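Local coordinates for protein serine-pyruvate aminotransferase (AgxT) (Sulfolobus solfataricus, PDB 3ZRP) that probably catalyses amino-group transfer from serine to pyruvate, and from alanine to glyoxylate, using pyridoxal 5'-phosphate as cofactor, at residues 324-329 and 335-340. Residues are numbered along the deposited sequence; the frame is centred on the assembly and turned at random.
Sequences EFAPGV and YFRIGH
Ala326 and Arg337 form an antiparallel hydrogen-bonded pair, Ala326 N giving to Arg337 O at 3.0 Å and Arg337 N to Ala326 O at 2.7 Å, both nearly straight. Proline suits the next position: paired with Phe336 at a non-hydrogen-bonded site, Pro327 loses no bond to that strand by lacking an N-H. A bend about the CG-CD bond of Arg337 (chi3 -71°) brings the guanidinium side-on to Pro327 O, which accepts from NE at 2.8 Å and from NH2 at 2.9 Å, close to the guanidinium plane. Val329 CG2 lies over one face of that group. This is the hairpin of a small antiparallel sheet in which strand 335-339 runs between 301-305 and 326-327. Arg337 NH1 also bonds the carbonyl of Thr138, which binds pyridoxal phosphate; the Arg337 side chain, about 7 Å from the cofactor, probably receives the substrate carboxylate, as in class-V relatives. An alanine in its place would probably leave Pro327 O without either guanidinium donor, Thr138 O without NH1, and Val329 CG2 without its flat neighbour. Gly328, having no side chain, lets its CA sit over the Tyr335 ring, 3.5 Å from the centroid, in a CH-pi contact. Tyr335 OH, also bonded to Ser139 O, accepts from Val329 N at 2.9 Å. Large apolar residues suit the buried face turned from Arg337: Phe325 meets Phe336 obliquely, Phe325 CE1 lies 3.9 Å from Ile338 CG2, and all three touch Ile356 of helix 346-363.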
# COMPACT_ATOMS: atom_id res chain seq x y z
N GLU A 324 -2.34 -16.32 -20.60
CA GLU A 324 -1.18 -16.30 -19.69
C GLU A 324 -1.48 -17.08 -18.40
O GLU A 324 -2.45 -16.78 -17.71
CB GLU A 324 -0.76 -14.86 -19.36
CG GLU A 324 0.51 -14.75 -18.52
CD GLU A 324 1.05 -13.34 -18.43
OE1 GLU A 324 0.81 -12.54 -19.36
OE2 GLU A 324 1.71 -13.02 -17.42
N PHE A 325 -0.65 -18.08 -18.09
CA PHE A 325 -0.76 -18.86 -16.85
C PHE A 325 0.30 -18.39 -15.84
O PHE A 325 0.90 -17.33 -16.04
CB PHE A 325 -0.58 -20.34 -17.19
CG PHE A 325 -1.65 -20.90 -18.10
CD1 PHE A 325 -2.98 -20.98 -17.67
CD2 PHE A 325 -1.33 -21.38 -19.37
CE1 PHE A 325 -3.96 -21.51 -18.50
CE2 PHE A 325 -2.31 -21.91 -20.19
CZ PHE A 325 -3.62 -21.97 -19.76
N ALA A 326 0.54 -19.14 -14.77
CA ALA A 326 1.60 -18.82 -13.80
C ALA A 326 2.62 -19.96 -13.67
O ALA A 326 2.27 -21.13 -13.87
CB ALA A 326 1.01 -18.42 -12.41
N PRO A 327 3.89 -19.62 -13.34
CA PRO A 327 4.88 -20.68 -13.16
C PRO A 327 4.67 -21.47 -11.87
O PRO A 327 3.97 -21.01 -10.98
CB PRO A 327 6.21 -19.92 -13.11
CG PRO A 327 5.86 -18.57 -12.63
CD PRO A 327 4.46 -18.28 -13.10
N GLY A 328 5.25 -22.65 -11.81
CA GLY A 328 5.23 -23.48 -10.61
C GLY A 328 6.38 -23.13 -9.69
O GLY A 328 7.48 -22.85 -10.15
N VAL A 329 6.12 -23.13 -8.38
CA VAL A 329 7.13 -22.69 -7.40
C VAL A 329 7.21 -23.62 -6.20
O VAL A 329 6.96 -23.23 -5.06
CB VAL A 329 6.87 -21.23 -6.93
CG1 VAL A 329 7.39 -20.23 -7.97
CG2 VAL A 329 5.35 -21.01 -6.62
N TYR A 335 5.98 -28.20 -12.84
CA TYR A 335 4.59 -27.84 -13.13
C TYR A 335 4.40 -26.38 -13.52
O TYR A 335 5.31 -25.55 -13.37
CB TYR A 335 3.69 -28.21 -11.93
CG TYR A 335 3.82 -27.31 -10.70
CD1 TYR A 335 5.02 -27.20 -10.01
CD2 TYR A 335 2.71 -26.58 -10.22
CE1 TYR A 335 5.13 -26.39 -8.85
CE2 TYR A 335 2.80 -25.78 -9.07
CZ TYR A 335 4.02 -25.69 -8.40
OH TYR A 335 4.13 -24.89 -7.29
N PHE A 336 3.20 -26.07 -14.02
CA PHE A 336 2.73 -24.70 -14.13
C PHE A 336 1.37 -24.61 -13.45
O PHE A 336 0.77 -25.63 -13.13
CB PHE A 336 2.69 -24.20 -15.61
CG PHE A 336 1.61 -24.85 -16.45
CD1 PHE A 336 1.83 -26.07 -17.06
CD2 PHE A 336 0.38 -24.22 -16.62
CE1 PHE A 336 0.84 -26.69 -17.84
CE2 PHE A 336 -0.63 -24.83 -17.40
CZ PHE A 336 -0.39 -26.07 -18.01
N ARG A 337 0.89 -23.41 -13.20
CA ARG A 337 -0.38 -23.23 -12.52
C ARG A 337 -1.40 -22.51 -13.37
O ARG A 337 -1.07 -21.57 -14.10
CB ARG A 337 -0.19 -22.46 -11.23
CG ARG A 337 0.54 -23.25 -10.15
CD ARG A 337 0.77 -22.35 -8.93
NE ARG A 337 1.80 -21.34 -9.21
CZ ARG A 337 2.03 -20.26 -8.47
NH1 ARG A 337 1.31 -20.01 -7.39
NH2 ARG A 337 3.01 -19.42 -8.80
N ILE A 338 -2.65 -22.94 -13.23
CA ILE A 338 -3.77 -22.24 -13.82
C ILE A 338 -4.50 -21.50 -12.72
O ILE A 338 -4.96 -22.09 -11.75
CB ILE A 338 -4.77 -23.22 -14.52
CG1 ILE A 338 -4.05 -24.15 -15.50
CG2 ILE A 338 -5.87 -22.44 -15.25
CD1 ILE A 338 -4.95 -25.31 -16.00
N GLY A 339 -4.62 -20.18 -12.86
CA GLY A 339 -5.43 -19.39 -11.98
C GLY A 339 -6.79 -19.23 -12.60
O GLY A 339 -6.89 -18.77 -13.74
N HIS A 340 -7.84 -19.63 -11.87
CA HIS A 340 -9.21 -19.56 -12.36
C HIS A 340 -10.04 -18.97 -11.25
O HIS A 340 -10.66 -19.67 -10.48
CB HIS A 340 -9.75 -20.94 -12.84
CG HIS A 340 -9.32 -22.11 -11.99
ND1 HIS A 340 -9.93 -22.42 -10.78
CD2 HIS A 340 -8.37 -23.05 -12.17
CE1 HIS A 340 -9.35 -23.49 -10.27
NE2 HIS A 340 -8.40 -23.89 -11.09
O HOH W 1 6.70 -23.37 -13.84